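Local coordinates for protein gingipain R2 Pro-Domain (Porphyromonas gingivalis, PDB 4IEF) that probably keeps the arginine-specific cysteine protease gingipain R2 inactive until maturation, acting as the pro-domain of its precursor, at residues 52-57 with 67-72; 28-33 with 151-156; 78-83 with 174-179. All coordinates share one frame; numbering follows the deposited sequence.

Interaction 1 of 3, residues 52-57 with 67-72; sequences FTEGVN and PILSRS
Glu-54 and Arg-71 meet side-on across this contact, a clear case of a charged pair fixed in rotation as well as in position. Arg-71 NE donates to Glu-54 OE2 over 2.9 Å, while Arg-71 NH2 donates to Glu-54 OE1 over 2.8 Å. Both bonds are nearly straight, both oxygens use their syn lone pairs, and both lie in the guanidinium plane. Carboxylate and guanidinium are therefore close to coplanar, with 19° between them. Arg-71 reaches this position through a bend at chi2 (-64°), whereas Glu-54 extends beyond its CG to meet it. The carboxylate has further partners: the backbone N of Asn-13 bonds to Glu-54 OE1, and a basic side chain on the chain of another protein makes a salt bridge with Glu-54 OE2.

The backbone polar groups are met by one bridge, a water and a turn. Val-56 and Ile-68 form a single antiparallel hydrogen-bonded bridge, with Val-56 N to Ile-68 O at 2.8 Å and Ile-68 N to Val-56 O at 2.9 Å. Farther along strand 69-74 a water takes over, accepting from Ser-70 N at 2.8 Å and donating to Glu-54 O at 2.9 Å. Within 52-57, a type II turn is closed by the bond from Gly-55 N to Phe-52 O.

Apolar side chains pack beside these bonds. The Phe-52 ring has Gly-55 CA over one face, toward the rim; its CE2 lies 3.7 Å from Pro-67 CB, and its edge meets Leu-69 CB and the carbonyl oxygen Pro-67 O. Leu-69 CD1 lies 3.6 Å from Glu-54 CB.

With two nitrogens of Arg-71, a backbone N-H and a second cationic group around it, the Glu-54 carboxylate is probably stabilised as the anion, and the turn bearing it is tied at once to strand 69-74 and to the other protein.

Interaction 2 of 3, residues 28-33 with 151-156; sequences VQFRMD and FAPLQY
Phe-30 and Phe-151 set out from their strands with different first torsions: CG of Phe-30 lies opposite its own backbone N (chi1 163°), whereas CG of Phe-151 lies opposite its carbonyl carbon (chi1 -64°). The two side chains slide past each other in opposite directions. Their ring planes are near parallel, but the centroids are 5.5 Å apart and the rings barely overlap. What sits over the Phe-151 face is Phe-30 CB, a CH-pi contact 3.5 Å from the ring centroid and 11° off the normal. Val-28 CG1 meets the edge of the same ring, 3.7 Å from Phe-151 CZ.

Strands 25-31 and 144-157 both pair antiparallel with strand 162-176, which explains why these segments run in roughly the same direction. The sheet is branched or curled, and these two strands, not paired in these segments, meet mainly through side chains. Ile-169 and Val-171 of strand 162-176 pack on Phe-151, and Leu-69 of strand 69-74 packs on Phe-30.

Farther along, the Phe-30 side chain meets Pro-153 at about a right angle, with Phe-30 CZ 3.5 Å from Pro-153 CG. Met-32, bent at both chi2 and chi3, brings its CE methyl to Pro-153 CG at 3.8 Å and to Leu-154 CD2 at 3.9 Å.

Interaction 3 of 3, residues 78-83 with 174-179; sequences TRAMKV and SETAEA
Ala-80 O is gripped twice by one residue, Thr-176. Thr-176 N donates to Ala-80 O at 2.8 Å, nearly in line with the carbonyl, and Thr-176 OG1 donates to Ala-80 O at 2.7 Å from above the carbonyl plane. A chi1 of 63° sets OG1 between the backbone N and the carbonyl carbon of Thr-176, where it can reach Ala-80 O; the hydroxyl also accepts a weak bond from Glu-178 N.

This double grip lies where the strand pairing is irregular. Met-81 pairs with Glu-175, yet Arg-79 pairs with Ala-179, a register shift of two that defines a beta bulge, and the chain turns a corner at Ala-177 and Glu-178. At the corner itself, Ala-80 N donates an almost straight bond of 2.8 Å to Glu-178 O. At the other end Lys-82 and Ser-174 form an antiparallel hydrogen-bonded pair, with Lys-82 N to Ser-174 O at 2.8 Å and Ser-174 N to Lys-82 O at 3.1 Å.

Side chains also meet across the strands. Arg-79, bent at chi3, forms a salt bridge in which NE lies 2.7 Å from Glu-175 OE2. Its guanidinium plane is turned 38° from the carboxylate. Thr-176 CG2 rests 3.7 Å from Lys-82 CB, and Met-81 SD lies against the backbone of Glu-175, 3.7 Å from Glu-175 CA.

The contact occupies the surface end of the sheet, joining the start of strand 79-93 to the end of strand 162-176, while Met-81 also touches Val-173, Gln-147 of strand 144-157 and Leu-135 of strand 133-141.

All three contacts reach one antiparallel sheet, although 52-57 is a loop packed against it. Interactions 1 and 2 are neighbours near the centre of the chain, their centres about 8 Å apart; they touch where strand 69-74 pairs with strand 144-157 and where Thr-53 meets Asp-33. Interaction 3 lies farther out, its centre about 24 Å from that of interaction 1 and about 23 Å from that of interaction 2, and touches neither. Along the chain, interaction 1 is nested within the loop closed by interaction 2 and closes before interaction 3 opens, whereas interactions 2 and 3 interlock, their segments alternating. Sequence-distant strands are thus tied into a single body, from its buried middle to a surface end.

Interaction 1 of 3, residues 52-57 with 67-72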
loop_
_atom_site.group_PDB
_atom_site.type_symbol
_atom_site.label_atom_id
_atom_site.label_comp_id
_atom_site.label_asym_id
_atom_site.label_seq_id
_atom_site.Cartn_x
_atom_site.Cartn_y
_atom_site.Cartn_z
ATOM N N PHE A 52 16.944 3.063 17.602
ATOM C CA PHE A 52 15.932 3.505 18.561
ATOM C C PHE A 52 14.553 3.293 17.946
ATOM O O PHE A 52 14.442 3.190 16.721
ATOM C CB PHE A 52 16.149 4.961 19.043
ATOM C CG PHE A 52 16.077 6.078 18.019
ATOM C CD1 PHE A 52 14.855 6.645 17.664
ATOM C CD2 PHE A 52 17.239 6.628 17.485
ATOM C CE1 PHE A 52 14.791 7.702 16.748
ATOM C CE2 PHE A 52 17.173 7.686 16.565
ATOM C CZ PHE A 52 15.948 8.206 16.194
ATOM N N THR A 53 13.509 3.204 18.790
ATOM C CA THR A 53 12.121 2.996 18.351
ATOM C C THR A 53 11.720 4.066 17.316
ATOM O O THR A 53 11.872 5.268 17.566
ATOM C CB THR A 53 11.160 2.979 19.549
ATOM O OG1 THR A 53 11.747 2.230 20.615
ATOM C CG2 THR A 53 9.801 2.395 19.193
ATOM N N GLU A 54 11.271 3.594 16.131
ATOM C CA GLU A 54 10.829 4.376 14.967
ATOM C C GLU A 54 12.009 5.149 14.310
ATOM O O GLU A 54 11.789 6.006 13.446
ATOM C CB GLU A 54 9.674 5.324 15.351
ATOM C CG GLU A 54 8.642 5.542 14.263
ATOM C CD GLU A 54 7.583 6.577 14.589
ATOM O OE1 GLU A 54 7.214 6.709 15.778
ATOM O OE2 GLU A 54 7.109 7.248 13.645
ATOM N N GLY A 55 13.241 4.795 14.691
ATOM C CA GLY A 55 14.454 5.374 14.129
ATOM C C GLY A 55 14.760 4.776 12.773
ATOM O O GLY A 55 14.682 3.556 12.605
ATOM N N VAL A 56 15.089 5.630 11.792
ATOM C CA VAL A 56 15.387 5.196 10.418
ATOM C C VAL A 56 16.723 5.806 9.951
ATOM O O VAL A 56 16.946 7.009 10.105
ATOM C CB VAL A 56 14.212 5.558 9.464
ATOM C CG1 VAL A 56 14.643 5.597 7.995
ATOM C CG2 VAL A 56 13.036 4.603 9.655
ATOM N N ASN A 57 17.588 4.975 9.365
ATOM C CA ASN A 57 18.873 5.414 8.837
ATOM C C ASN A 57 18.719 5.814 7.363
ATOM O O ASN A 57 18.484 4.959 6.508
ATOM C CB ASN A 57 19.945 4.321 9.034
ATOM C CG ASN A 57 21.219 4.469 8.216
ATOM O OD1 ASN A 57 21.714 5.567 7.938
ATOM N ND2 ASN A 57 21.800 3.346 7.845
ATOM N N PRO A 67 20.412 7.645 12.949
ATOM C CA PRO A 67 18.977 7.502 12.652
ATOM C C PRO A 67 18.128 8.702 13.027
ATOM O O PRO A 67 18.427 9.414 13.982
ATOM C CB PRO A 67 18.559 6.278 13.472
ATOM C CG PRO A 67 19.796 5.501 13.629
ATOM C CD PRO A 67 20.897 6.505 13.754
ATOM N N ILE A 68 17.068 8.917 12.240
ATOM C CA ILE A 68 16.114 10.003 12.413
ATOM C C ILE A 68 14.705 9.441 12.661
ATOM O O ILE A 68 14.436 8.272 12.377
ATOM C CB ILE A 68 16.124 10.972 11.185
ATOM C CG1 ILE A 68 15.564 10.309 9.900
ATOM C CG2 ILE A 68 17.514 11.633 10.970
ATOM C CD1 ILE A 68 14.905 11.304 8.917
ATOM N N LEU A 69 13.818 10.280 13.186
ATOM C CA LEU A 69 12.417 9.944 13.387
ATOM C C LEU A 69 11.600 10.942 12.580
ATOM O O LEU A 69 11.791 12.151 12.719
ATOM C CB LEU A 69 12.023 9.942 14.873
ATOM C CG LEU A 69 10.656 9.339 15.182
ATOM C CD1 LEU A 69 10.696 8.596 16.478
ATOM C CD2 LEU A 69 9.557 10.410 15.194
ATOM N N SER A 70 10.706 10.433 11.731
ATOM C CA SER A 70 9.890 11.268 10.851
ATOM C C SER A 70 8.403 11.115 11.131
ATOM O O SER A 70 7.926 10.005 11.388
ATOM C CB SER A 70 10.175 10.934 9.393
ATOM O OG SER A 70 11.529 11.191 9.054
ATOM N N ARG A 71 7.682 12.254 11.099
ATOM C CA ARG A 71 6.242 12.333 11.316
ATOM C C ARG A 71 5.611 13.319 10.347
ATOM O O ARG A 71 6.177 14.384 10.074
ATOM C CB ARG A 71 5.908 12.725 12.773
ATOM C CG ARG A 71 6.077 11.604 13.794
ATOM C CD ARG A 71 5.130 10.434 13.564
ATOM N NE ARG A 71 5.362 9.364 14.535
ATOM C CZ ARG A 71 4.716 9.245 15.690
ATOM N NH1 ARG A 71 3.769 10.114 16.024
ATOM N NH2 ARG A 71 5.003 8.247 16.517
ATOM N N SER A 72 4.430 12.963 9.842
ATOM C CA SER A 72 3.688 13.766 8.876
ATOM C C SER A 72 2.714 14.695 9.568
ATOM O O SER A 72 2.058 14.309 10.544
ATOM C CB SER A 72 2.951 12.871 7.885
ATOM O OG SER A 72 3.866 12.067 7.159
HETATM O O HOH W 1 11.204 7.724 11.171
#

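Interaction 2 of 3, residues 28-33 with 151-156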
loop_
_atom_site.group_PDB
_atom_site.type_symbol
_atom_site.label_atom_id
_atom_site.label_comp_id
_atom_site.label_asym_id
_atom_site.label_seq_id
_atom_site.Cartn_x
_atom_site.Cartn_y
_atom_site.Cartn_z
ATOM N N VAL A 28 5.298 19.521 18.252
ATOM C CA VAL A 28 5.567 18.085 18.320
ATOM C C VAL A 28 6.749 17.826 19.262
ATOM O O VAL A 28 7.805 18.456 19.144
ATOM C CB VAL A 28 5.791 17.448 16.912
ATOM C CG1 VAL A 28 5.956 15.928 17.003
ATOM C CG2 VAL A 28 4.657 17.799 15.947
ATOM N N GLN A 29 6.552 16.886 20.194
ATOM C CA GLN A 29 7.560 16.467 21.148
ATOM C C GLN A 29 8.127 15.106 20.764
ATOM O O GLN A 29 7.385 14.154 20.512
ATOM C CB GLN A 29 6.976 16.424 22.575
ATOM C CG GLN A 29 7.840 15.664 23.592
ATOM C CD GLN A 29 7.255 15.665 24.977
ATOM O OE1 GLN A 29 7.192 16.694 25.647
ATOM N NE2 GLN A 29 6.823 14.500 25.440
ATOM N N PHE A 30 9.452 15.026 20.730
ATOM C CA PHE A 30 10.192 13.791 20.528
ATOM C C PHE A 30 10.871 13.448 21.836
ATOM O O PHE A 30 11.426 14.336 22.498
ATOM C CB PHE A 30 11.233 13.905 19.393
ATOM C CG PHE A 30 12.286 12.816 19.432
ATOM C CD1 PHE A 30 13.445 12.967 20.194
ATOM C CD2 PHE A 30 12.095 11.616 18.751
ATOM C CE1 PHE A 30 14.378 11.929 20.293
ATOM C CE2 PHE A 30 13.052 10.590 18.821
ATOM C CZ PHE A 30 14.183 10.754 19.590
ATOM N N ARG A 31 10.871 12.165 22.185
ATOM C CA ARG A 31 11.596 11.656 23.336
ATOM C C ARG A 31 12.296 10.372 22.918
ATOM O O ARG A 31 11.705 9.552 22.207
ATOM C CB ARG A 31 10.690 11.465 24.554
ATOM C CG ARG A 31 10.512 12.739 25.371
ATOM C CD ARG A 31 9.507 12.556 26.488
ATOM N NE ARG A 31 9.462 13.727 27.361
ATOM C CZ ARG A 31 8.572 13.910 28.333
ATOM N NH1 ARG A 31 7.625 13.006 28.555
ATOM N NH2 ARG A 31 8.615 15.003 29.080
ATOM N N MET A 32 13.585 10.240 23.289
ATOM C CA MET A 32 14.401 9.071 22.955
ATOM C C MET A 32 13.820 7.814 23.616
ATOM O O MET A 32 13.541 7.813 24.815
ATOM C CB MET A 32 15.871 9.283 23.369
ATOM C CG MET A 32 16.802 8.143 22.938
ATOM S SD MET A 32 16.823 7.840 21.147
ATOM C CE MET A 32 17.991 9.099 20.632
ATOM N N ASP A 33 13.633 6.758 22.818
ATOM C CA ASP A 33 13.067 5.516 23.311
ATOM C C ASP A 33 13.883 4.329 22.819
ATOM O O ASP A 33 14.167 4.221 21.623
ATOM C CB ASP A 33 11.592 5.394 22.887
ATOM C CG ASP A 33 10.871 4.228 23.535
ATOM O OD1 ASP A 33 10.720 3.184 22.871
ATOM O OD2 ASP A 33 10.469 4.359 24.707
ATOM N N PHE A 151 13.219 14.560 13.133
ATOM C CA PHE A 151 14.027 14.751 14.333
ATOM C C PHE A 151 15.329 14.011 14.151
ATOM O O PHE A 151 15.292 12.837 13.785
ATOM C CB PHE A 151 13.302 14.225 15.581
ATOM C CG PHE A 151 12.020 14.927 15.940
ATOM C CD1 PHE A 151 10.792 14.418 15.530
ATOM C CD2 PHE A 151 12.036 16.084 16.715
ATOM C CE1 PHE A 151 9.599 15.054 15.891
ATOM C CE2 PHE A 151 10.848 16.717 17.074
ATOM C CZ PHE A 151 9.637 16.198 16.660
ATOM N N ALA A 152 16.470 14.680 14.362
ATOM C CA ALA A 152 17.795 14.059 14.286
ATOM C C ALA A 152 18.399 14.117 15.708
ATOM O O ALA A 152 19.113 15.065 16.045
ATOM C CB ALA A 152 18.667 14.762 13.248
ATOM N N PRO A 153 18.033 13.151 16.591
ATOM C CA PRO A 153 18.480 13.226 17.991
ATOM C C PRO A 153 19.882 12.673 18.253
ATOM O O PRO A 153 20.311 12.627 19.412
ATOM C CB PRO A 153 17.434 12.390 18.722
ATOM C CG PRO A 153 17.047 11.349 17.734
ATOM C CD PRO A 153 17.158 11.975 16.377
ATOM N N LEU A 154 20.584 12.243 17.199
ATOM C CA LEU A 154 21.930 11.714 17.335
ATOM C C LEU A 154 22.882 12.563 16.486
ATOM O O LEU A 154 22.822 12.543 15.254
ATOM C CB LEU A 154 21.983 10.215 16.968
ATOM C CG LEU A 154 21.120 9.269 17.826
ATOM C CD1 LEU A 154 21.050 7.903 17.217
ATOM C CD2 LEU A 154 21.640 9.169 19.264
ATOM N N GLN A 155 23.702 13.371 17.170
ATOM C CA GLN A 155 24.675 14.279 16.564
ATOM C C GLN A 155 26.074 13.776 16.924
ATOM O O GLN A 155 26.363 13.551 18.097
ATOM C CB GLN A 155 24.437 15.730 17.011
ATOM C CG GLN A 155 23.020 16.262 16.727
ATOM C CD GLN A 155 22.725 16.559 15.273
ATOM O OE1 GLN A 155 23.560 17.090 14.534
ATOM N NE2 GLN A 155 21.500 16.273 14.844
ATOM N N TYR A 156 26.910 13.520 15.913
ATOM C CA TYR A 156 28.222 12.924 16.133
ATOM C C TYR A 156 29.331 13.671 15.427
ATOM O O TYR A 156 29.264 13.916 14.216
ATOM C CB TYR A 156 28.197 11.446 15.676
ATOM C CG TYR A 156 29.507 10.692 15.783
ATOM C CD1 TYR A 156 30.029 10.332 17.022
ATOM C CD2 TYR A 156 30.184 10.266 14.643
ATOM C CE1 TYR A 156 31.218 9.610 17.125
ATOM C CE2 TYR A 156 31.371 9.539 14.732
ATOM C CZ TYR A 156 31.883 9.212 15.976
ATOM O OH TYR A 156 33.052 8.489 16.059
#

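Interaction 3 of 3, residues 78-83 with 174-179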
loop_
_atom_site.group_PDB
_atom_site.type_symbol
_atom_site.label_atom_id
_atom_site.label_comp_id
_atom_site.label_asym_id
_atom_site.label_seq_id
_atom_site.Cartn_x
_atom_site.Cartn_y
_atom_site.Cartn_z
ATOM N N THR A 78 -1.296 27.543 1.502
ATOM C CA THR A 78 -0.642 28.515 0.619
ATOM C C THR A 78 0.774 28.968 1.038
ATOM O O THR A 78 1.521 29.428 0.169
ATOM C CB THR A 78 -1.518 29.778 0.505
ATOM O OG1 THR A 78 -1.777 30.294 1.810
ATOM C CG2 THR A 78 -2.830 29.528 -0.239
ATOM N N ARG A 79 1.136 28.897 2.337
ATOM C CA ARG A 79 2.431 29.428 2.778
ATOM C C ARG A 79 3.484 28.366 3.102
ATOM O O ARG A 79 3.160 27.224 3.440
ATOM C CB ARG A 79 2.248 30.363 3.982
ATOM C CG ARG A 79 1.846 31.781 3.567
ATOM C CD ARG A 79 1.290 32.599 4.719
ATOM N NE ARG A 79 0.031 32.050 5.224
ATOM C CZ ARG A 79 -1.170 32.567 4.988
ATOM N NH1 ARG A 79 -1.293 33.677 4.270
ATOM N NH2 ARG A 79 -2.256 31.990 5.484
ATOM N N ALA A 80 4.764 28.781 2.990
ATOM C CA ALA A 80 5.947 27.980 3.282
ATOM C C ALA A 80 6.085 27.797 4.779
ATOM O O ALA A 80 5.961 28.765 5.533
ATOM C CB ALA A 80 7.184 28.652 2.715
ATOM N N MET A 81 6.305 26.557 5.217
ATOM C CA MET A 81 6.419 26.243 6.642
ATOM C C MET A 81 7.869 26.294 7.115
ATOM O O MET A 81 8.798 26.160 6.310
ATOM C CB MET A 81 5.820 24.857 6.947
ATOM C CG MET A 81 4.371 24.681 6.488
ATOM S SD MET A 81 3.159 25.739 7.318
ATOM C CE MET A 81 3.074 24.981 8.920
ATOM N N LYS A 82 8.053 26.510 8.423
ATOM C CA LYS A 82 9.358 26.517 9.069
ATOM C C LYS A 82 9.299 25.629 10.311
ATOM O O LYS A 82 8.215 25.401 10.868
ATOM C CB LYS A 82 9.841 27.936 9.423
ATOM C CG LYS A 82 9.061 28.644 10.531
ATOM C CD LYS A 82 9.761 29.911 10.994
ATOM C CE LYS A 82 8.942 30.663 12.016
ATOM N NZ LYS A 82 9.717 31.751 12.663
ATOM N N VAL A 83 10.463 25.128 10.735
ATOM C CA VAL A 83 10.556 24.312 11.929
ATOM C C VAL A 83 11.555 24.982 12.888
ATOM O O VAL A 83 12.654 25.367 12.485
ATOM C CB VAL A 83 10.872 22.826 11.626
ATOM C CG1 VAL A 83 12.202 22.651 10.887
ATOM C CG2 VAL A 83 10.817 21.977 12.891
ATOM N N SER A 174 5.400 26.044 12.070
ATOM C CA SER A 174 4.523 27.181 11.789
ATOM C C SER A 174 4.746 27.732 10.386
ATOM O O SER A 174 5.786 27.463 9.778
ATOM C CB SER A 174 4.765 28.284 12.818
ATOM O OG SER A 174 6.127 28.673 12.836
ATOM N N GLU A 175 3.780 28.518 9.881
ATOM C CA GLU A 175 3.869 29.129 8.549
ATOM C C GLU A 175 4.690 30.411 8.585
ATOM O O GLU A 175 4.785 31.057 9.628
ATOM C CB GLU A 175 2.479 29.388 7.934
ATOM C CG GLU A 175 1.459 30.018 8.853
ATOM C CD GLU A 175 0.199 30.483 8.151
ATOM O OE1 GLU A 175 -0.697 29.650 7.870
ATOM O OE2 GLU A 175 0.100 31.704 7.911
ATOM N N THR A 176 5.318 30.745 7.446
ATOM C CA THR A 176 6.132 31.953 7.272
ATOM C C THR A 176 5.368 32.960 6.403
ATOM O O THR A 176 4.241 32.683 5.996
ATOM C CB THR A 176 7.501 31.608 6.643
ATOM O OG1 THR A 176 7.312 31.054 5.342
ATOM C CG2 THR A 176 8.314 30.668 7.489
ATOM N N ALA A 177 6.007 34.106 6.095
ATOM C CA ALA A 177 5.488 35.165 5.223
ATOM C C ALA A 177 5.750 34.809 3.751
ATOM O O ALA A 177 5.343 35.535 2.848
ATOM C CB ALA A 177 6.141 36.500 5.576
ATOM N N GLU A 178 6.436 33.689 3.517
ATOM C CA GLU A 178 6.794 33.194 2.189
ATOM C C GLU A 178 5.748 32.261 1.593
ATOM O O GLU A 178 5.135 31.459 2.305
ATOM C CB GLU A 178 8.124 32.438 2.242
ATOM C CG GLU A 178 9.349 33.322 2.318
ATOM C CD GLU A 178 10.568 32.602 2.857
ATOM O OE1 GLU A 178 11.059 33.002 3.938
ATOM O OE2 GLU A 178 11.026 31.634 2.208
ATOM N N ALA A 179 5.574 32.351 0.267
ATOM C CA ALA A 179 4.683 31.469 -0.482
ATOM C C ALA A 179 5.347 30.096 -0.585
ATOM O O ALA A 179 6.564 30.012 -0.808
ATOM C CB ALA A 179 4.415 32.046 -1.861
#